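Local coordinates for protein tRNA (Adenine(22)-N(1))-methyltransferase (Mycoplasma capricolum subsp. capricolum, PDB 6QE6) that probably methylates N1 of adenine 22 in tRNA, and binds the cofactor product S-adenosyl-L-homocysteine, at residues 107-121 against 131-145. Numbering follows the deposited sequence.
Sequences IDYVTICGLGSQTIL and ISNYIICSNTSVKNL. With SAH (S-adenosyl-L-homocysteine), chain C.
Parallel strand pairing within a beta-alpha-beta unit of the Rossmann-like methyltransferase fold joins V110, I112 and G114 to N133, I135 and C137. Helix 117-124 connects neighbouring strands 109-115 and 133-138. Backbone bonds alternate across the pair, from V110 N to N133 O (2.8 Å) up to G114 N and C137 O. On one face, V110 lies alongside Y134, its CB 3.7 Å from ring atom CD1. I131 CG2 sits over one face of that ring, near its rim, and D127 binds the ring's hydroxyl. The other face carries T111, C113, I135 and C137, against which helix 24-31 packs. C113, G114 and L115 belong to the S-adenosyl-L-homocysteine pocket, where L115 CD2 comes within 3.7 Å of ligand C8. On the V110 and Y134 face, I120 CD1 of helix 117-124 presses on I136 CG2 at 3.5 Å, the two side chains running in opposite directions. L145 crosses I120 at about a right angle. The start of helix 117-124 is held by the loop after strand 133-138: S117 N donates an almost straight bond to T140 OG1 (2.9 Å, 169°). With OG beside its own backbone N (chi1 -68°), S117 also donates from OG to S141 O at 2.8 Å, from above the carbonyl plane.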
loop_
_atom_site.group_PDB
_atom_site.type_symbol
_atom_site.label_atom_id
_atom_site.label_comp_id
_atom_site.label_asym_id
_atom_site.label_seq_id
_atom_site.Cartn_x
_atom_site.Cartn_y
_atom_site.Cartn_z
ATOM N N ILE A 107 -7.330 14.777 -6.801
ATOM C CA ILE A 107 -6.681 13.525 -7.177
ATOM C C ILE A 107 -7.620 12.371 -6.847
ATOM O O ILE A 107 -8.045 12.219 -5.696
ATOM C CB ILE A 107 -5.322 13.374 -6.471
ATOM C CG1 ILE A 107 -4.357 14.454 -6.962
ATOM C CG2 ILE A 107 -4.731 11.971 -6.685
ATOM C CD1 ILE A 107 -3.221 14.715 -6.019
ATOM N N ASP A 108 -7.945 11.559 -7.860
ATOM C CA ASP A 108 -8.803 10.396 -7.642
ATOM C C ASP A 108 -8.079 9.326 -6.833
ATOM O O ASP A 108 -8.641 8.760 -5.891
ATOM C CB ASP A 108 -9.268 9.825 -8.979
ATOM C CG ASP A 108 -10.140 10.797 -9.757
ATOM O OD1 ASP A 108 -11.378 10.685 -9.658
ATOM O OD2 ASP A 108 -9.597 11.686 -10.450
ATOM N N TYR A 109 -6.826 9.033 -7.180
ATOM C CA TYR A 109 -6.096 7.968 -6.515
ATOM C C TYR A 109 -4.665 8.404 -6.289
ATOM O O TYR A 109 -3.967 8.769 -7.240
ATOM C CB TYR A 109 -6.068 6.684 -7.335
ATOM C CG TYR A 109 -7.375 5.964 -7.517
ATOM C CD1 TYR A 109 -7.765 4.956 -6.634
ATOM C CD2 TYR A 109 -8.192 6.235 -8.618
ATOM C CE1 TYR A 109 -8.942 4.255 -6.828
ATOM C CE2 TYR A 109 -9.388 5.551 -8.811
ATOM C CZ TYR A 109 -9.751 4.564 -7.913
ATOM O OH TYR A 109 -10.913 3.876 -8.115
ATOM N N VAL A 110 -4.220 8.329 -5.050
ATOM C CA VAL A 110 -2.803 8.374 -4.751
ATOM C C VAL A 110 -2.320 6.942 -4.587
ATOM O O VAL A 110 -2.921 6.162 -3.836
ATOM C CB VAL A 110 -2.532 9.214 -3.500
ATOM C CG1 VAL A 110 -1.121 8.989 -3.037
ATOM C CG2 VAL A 110 -2.791 10.685 -3.825
ATOM N N THR A 111 -1.279 6.574 -5.328
ATOM C CA THR A 111 -0.663 5.263 -5.192
ATOM C C THR A 111 0.696 5.419 -4.537
ATOM O O THR A 111 1.444 6.357 -4.844
ATOM C CB THR A 111 -0.521 4.530 -6.531
ATOM O OG1 THR A 111 0.262 5.313 -7.446
ATOM C CG2 THR A 111 -1.895 4.254 -7.123
ATOM N N ILE A 112 0.978 4.520 -3.596
ATOM C CA ILE A 112 2.239 4.461 -2.881
ATOM C C ILE A 112 2.660 3.007 -2.921
ATOM O O ILE A 112 2.021 2.160 -2.279
ATOM C CB ILE A 112 2.116 4.950 -1.435
ATOM C CG1 ILE A 112 1.467 6.330 -1.388
ATOM C CG2 ILE A 112 3.472 4.947 -0.773
ATOM C CD1 ILE A 112 0.963 6.745 -0.016
ATOM N N CYS A 113 3.722 2.706 -3.669
ATOM C CA CYS A 113 4.152 1.330 -3.868
ATOM C C CYS A 113 5.637 1.188 -3.570
ATOM O O CYS A 113 6.444 2.056 -3.921
ATOM C CB CYS A 113 3.849 0.866 -5.298
ATOM S SG CYS A 113 2.125 1.194 -5.790
ATOM N N GLY A 114 5.989 0.086 -2.914
ATOM C CA GLY A 114 7.386 -0.219 -2.684
ATOM C C GLY A 114 8.029 0.516 -1.531
ATOM O O GLY A 114 9.236 0.761 -1.567
ATOM N N LEU A 115 7.255 0.892 -0.514
ATOM C CA LEU A 115 7.782 1.425 0.730
ATOM C C LEU A 115 7.250 0.591 1.886
ATOM O O LEU A 115 6.329 -0.220 1.724
ATOM C CB LEU A 115 7.421 2.907 0.894
ATOM C CG LEU A 115 7.906 3.853 -0.219
ATOM C CD1 LEU A 115 7.317 5.241 -0.079
ATOM C CD2 LEU A 115 9.451 3.925 -0.287
ATOM N N GLY A 116 7.872 0.771 3.060
ATOM C CA GLY A 116 7.378 0.151 4.271
ATOM C C GLY A 116 6.215 0.917 4.903
ATOM O O GLY A 116 6.009 2.113 4.688
ATOM N N SER A 117 5.448 0.193 5.719
ATOM C CA SER A 117 4.267 0.767 6.353
ATOM C C SER A 117 4.617 1.971 7.212
ATOM O O SER A 117 3.883 2.963 7.229
ATOM C CB SER A 117 3.571 -0.297 7.192
ATOM O OG SER A 117 3.030 -1.281 6.337
ATOM N N GLN A 118 5.723 1.896 7.947
ATOM C CA GLN A 118 6.130 3.021 8.778
ATOM C C GLN A 118 6.298 4.281 7.937
ATOM O O GLN A 118 5.684 5.317 8.222
ATOM C CB GLN A 118 7.424 2.671 9.501
ATOM C CG GLN A 118 7.532 3.169 10.918
ATOM C CD GLN A 118 8.389 2.241 11.760
ATOM O OE1 GLN A 118 7.869 1.419 12.522
ATOM N NE2 GLN A 118 9.710 2.337 11.592
ATOM N N THR A 119 7.097 4.191 6.862
ATOM C CA THR A 119 7.257 5.314 5.935
ATOM C C THR A 119 5.917 5.773 5.376
ATOM O O THR A 119 5.666 6.977 5.252
ATOM C CB THR A 119 8.177 4.913 4.779
ATOM O OG1 THR A 119 9.348 4.277 5.295
ATOM C CG2 THR A 119 8.577 6.142 3.942
ATOM N N ILE A 120 5.055 4.818 5.019
ATOM C CA ILE A 120 3.787 5.141 4.384
ATOM C C ILE A 120 2.878 5.873 5.359
ATOM O O ILE A 120 2.259 6.885 5.016
ATOM C CB ILE A 120 3.128 3.862 3.843
ATOM C CG1 ILE A 120 3.887 3.353 2.612
ATOM C CG2 ILE A 120 1.689 4.147 3.486
ATOM C CD1 ILE A 120 3.530 1.955 2.238
ATOM N N LEU A 121 2.790 5.374 6.596
ATOM C CA LEU A 121 1.963 6.033 7.596
ATOM C C LEU A 121 2.405 7.477 7.806
ATOM O O LEU A 121 1.564 8.373 7.923
ATOM C CB LEU A 121 2.007 5.250 8.907
ATOM C CG LEU A 121 1.224 5.794 10.108
ATOM C CD1 LEU A 121 -0.268 5.777 9.837
ATOM C CD2 LEU A 121 1.540 4.979 11.364
ATOM N N ILE A 131 -7.540 14.542 -2.095
ATOM C CA ILE A 131 -7.291 13.133 -2.397
ATOM C C ILE A 131 -8.519 12.310 -2.033
ATOM O O ILE A 131 -9.025 12.402 -0.906
ATOM C CB ILE A 131 -6.062 12.615 -1.633
ATOM C CG1 ILE A 131 -4.809 13.371 -2.066
ATOM C CG2 ILE A 131 -5.950 11.118 -1.800
ATOM C CD1 ILE A 131 -3.803 13.523 -0.953
ATOM N N SER A 132 -8.976 11.472 -2.965
ATOM C CA SER A 132 -10.168 10.665 -2.722
ATOM C C SER A 132 -9.877 9.221 -2.334
ATOM O O SER A 132 -10.678 8.631 -1.613
ATOM C CB SER A 132 -11.080 10.672 -3.958
ATOM O OG SER A 132 -11.901 11.824 -3.960
ATOM N N ASN A 133 -8.790 8.621 -2.823
ATOM C CA ASN A 133 -8.530 7.204 -2.605
ATOM C C ASN A 133 -7.033 6.961 -2.563
ATOM O O ASN A 133 -6.262 7.642 -3.236
ATOM C CB ASN A 133 -9.093 6.298 -3.698
ATOM C CG ASN A 133 -10.560 6.462 -3.898
ATOM O OD1 ASN A 133 -11.370 5.856 -3.191
ATOM N ND2 ASN A 133 -10.927 7.266 -4.889
ATOM N N TYR A 134 -6.636 5.973 -1.772
ATOM C CA TYR A 134 -5.273 5.484 -1.772
ATOM C C TYR A 134 -5.278 4.055 -2.269
ATOM O O TYR A 134 -6.170 3.273 -1.922
ATOM C CB TYR A 134 -4.647 5.533 -0.379
ATOM C CG TYR A 134 -4.404 6.931 0.111
ATOM C CD1 TYR A 134 -3.229 7.601 -0.210
ATOM C CD2 TYR A 134 -5.358 7.594 0.881
ATOM C CE1 TYR A 134 -3.005 8.881 0.221
ATOM C CE2 TYR A 134 -5.137 8.875 1.324
ATOM C CZ TYR A 134 -3.965 9.514 0.995
ATOM O OH TYR A 134 -3.743 10.794 1.440
ATOM N N ILE A 135 -4.290 3.722 -3.085
ATOM C CA ILE A 135 -3.883 2.339 -3.264
ATOM C C ILE A 135 -2.448 2.236 -2.783
ATOM O O ILE A 135 -1.554 2.891 -3.332
ATOM C CB ILE A 135 -4.017 1.871 -4.717
ATOM C CG1 ILE A 135 -5.438 2.148 -5.224
ATOM C CG2 ILE A 135 -3.618 0.386 -4.827
ATOM C CD1 ILE A 135 -5.583 1.945 -6.689
ATOM N N ILE A 136 -2.227 1.418 -1.764
ATOM C CA ILE A 136 -0.914 1.242 -1.170
ATOM C C ILE A 136 -0.457 -0.200 -1.373
ATOM O O ILE A 136 -1.238 -1.145 -1.220
ATOM C CB ILE A 136 -0.945 1.629 0.318
ATOM C CG1 ILE A 136 -1.171 3.146 0.427
ATOM C CG2 ILE A 136 0.317 1.153 1.025
ATOM C CD1 ILE A 136 -2.025 3.563 1.601
ATOM N N CYS A 137 0.805 -0.359 -1.754
ATOM C CA CYS A 137 1.456 -1.661 -1.877
ATOM C C CYS A 137 2.682 -1.627 -0.966
ATOM O O CYS A 137 3.788 -1.306 -1.403
ATOM C CB CYS A 137 1.823 -1.965 -3.343
ATOM S SG CYS A 137 2.488 -3.620 -3.591
ATOM N N SER A 138 2.475 -1.949 0.305
ATOM C CA SER A 138 3.543 -1.925 1.298
ATOM C C SER A 138 4.343 -3.220 1.273
ATOM O O SER A 138 3.815 -4.302 0.992
ATOM C CB SER A 138 2.963 -1.713 2.693
ATOM O OG SER A 138 3.989 -1.554 3.648
ATOM N N ASN A 139 5.630 -3.111 1.581
ATOM C CA ASN A 139 6.469 -4.297 1.709
ATOM C C ASN A 139 6.654 -4.728 3.159
ATOM O O ASN A 139 7.533 -5.546 3.449
ATOM C CB ASN A 139 7.825 -4.077 1.030
ATOM C CG ASN A 139 8.544 -2.863 1.547
ATOM O OD1 ASN A 139 8.525 -2.589 2.752
ATOM N ND2 ASN A 139 9.201 -2.124 0.645
ATOM N N THR A 140 5.864 -4.169 4.076
ATOM C CA THR A 140 5.710 -4.700 5.418
ATOM C C THR A 140 4.223 -4.748 5.727
ATOM O O THR A 140 3.427 -4.032 5.113
ATOM C CB THR A 140 6.460 -3.868 6.479
ATOM O OG1 THR A 140 5.944 -2.519 6.525
ATOM C CG2 THR A 140 7.978 -3.866 6.191
ATOM N N SER A 141 3.859 -5.627 6.663
ATOM C CA SER A 141 2.469 -5.775 7.068
ATOM C C SER A 141 1.895 -4.429 7.502
ATOM O O SER A 141 2.615 -3.553 7.985
ATOM C CB SER A 141 2.365 -6.791 8.197
ATOM O OG SER A 141 3.116 -6.317 9.294
ATOM N N VAL A 142 0.589 -4.258 7.314
ATOM C CA VAL A 142 -0.004 -2.924 7.313
ATOM C C VAL A 142 -1.026 -2.729 8.426
ATOM O O VAL A 142 -1.991 -1.982 8.259
ATOM C CB VAL A 142 -0.637 -2.626 5.941
ATOM C CG1 VAL A 142 0.444 -2.564 4.894
ATOM C CG2 VAL A 142 -1.684 -3.676 5.566
ATOM N N LYS A 143 -0.819 -3.366 9.576
ATOM C CA LYS A 143 -1.738 -3.167 10.697
ATOM C C LYS A 143 -1.885 -1.683 11.052
ATOM O O LYS A 143 -2.978 -1.220 11.381
ATOM C CB LYS A 143 -1.267 -3.981 11.907
ATOM C CG LYS A 143 -1.582 -3.338 13.244
ATOM C CD LYS A 143 -2.236 -4.309 14.216
ATOM C CE LYS A 143 -2.419 -3.674 15.592
ATOM N NZ LYS A 143 -2.589 -4.710 16.638
ATOM N N ASN A 144 -0.799 -0.920 10.970
ATOM C CA ASN A 144 -0.874 0.497 11.290
ATOM C C ASN A 144 -1.626 1.277 10.211
ATOM O O ASN A 144 -2.241 2.295 10.516
ATOM C CB ASN A 144 0.543 1.058 11.509
ATOM C CG ASN A 144 1.524 0.732 10.317
ATOM O OD1 ASN A 144 1.227 -0.130 9.462
ATOM N ND2 ASN A 144 2.693 1.417 10.280
ATOM N N LEU A 145 -1.610 0.818 8.955
ATOM C CA LEU A 145 -2.405 1.473 7.918
ATOM C C LEU A 145 -3.894 1.157 8.048
ATOM O O LEU A 145 -4.733 1.997 7.700
ATOM C CB LEU A 145 -1.915 1.075 6.518
ATOM C CG LEU A 145 -0.427 1.292 6.225
ATOM C CD1 LEU A 145 -0.077 1.103 4.739
ATOM C CD2 LEU A 145 -0.004 2.673 6.730
HETATM N N SAH C . 7.111 2.876 -7.118
HETATM C CA SAH C . 8.094 1.892 -7.556
HETATM C CB SAH C . 9.474 2.195 -6.954
HETATM C CG SAH C . 9.616 2.049 -5.438
HETATM S SD SAH C . 11.327 2.296 -4.892
HETATM C C SAH C . 7.665 0.467 -7.195
HETATM O O SAH C . 6.826 0.262 -6.310
HETATM O OXT SAH C . 8.148 -0.513 -7.774
HETATM C "C5'" SAH C . 10.819 3.529 -3.671
HETATM C "C4'" SAH C . 10.881 4.946 -4.231
HETATM O "O4'" SAH C . 10.260 5.825 -3.323
HETATM C "C3'" SAH C . 12.304 5.449 -4.388
HETATM O "O3'" SAH C . 12.477 5.964 -5.689
HETATM C "C2'" SAH C . 12.441 6.569 -3.371
HETATM O "O2'" SAH C . 13.235 7.593 -3.904
HETATM C "C1'" SAH C . 11.007 7.004 -3.170
HETATM N N9 SAH C . 10.733 7.543 -1.837
HETATM C C8 SAH C . 11.232 7.103 -0.644
HETATM N N7 SAH C . 10.701 7.878 0.340
HETATM C C5 SAH C . 9.881 8.783 -0.206
HETATM C C6 SAH C . 9.112 9.797 0.343
HETATM N N6 SAH C . 9.097 10.008 1.657
HETATM N N1 SAH C . 8.361 10.590 -0.494
HETATM C C2 SAH C . 8.365 10.377 -1.859
HETATM N N3 SAH C . 9.138 9.365 -2.388
HETATM C C4 SAH C . 9.882 8.582 -1.574
HETATM O O HOH W 1 -10.724 13.872 -4.814
HETATM O O HOH W 2 11.118 0.527 1.164
HETATM O O HOH W 3 7.452 -0.719 8.244
#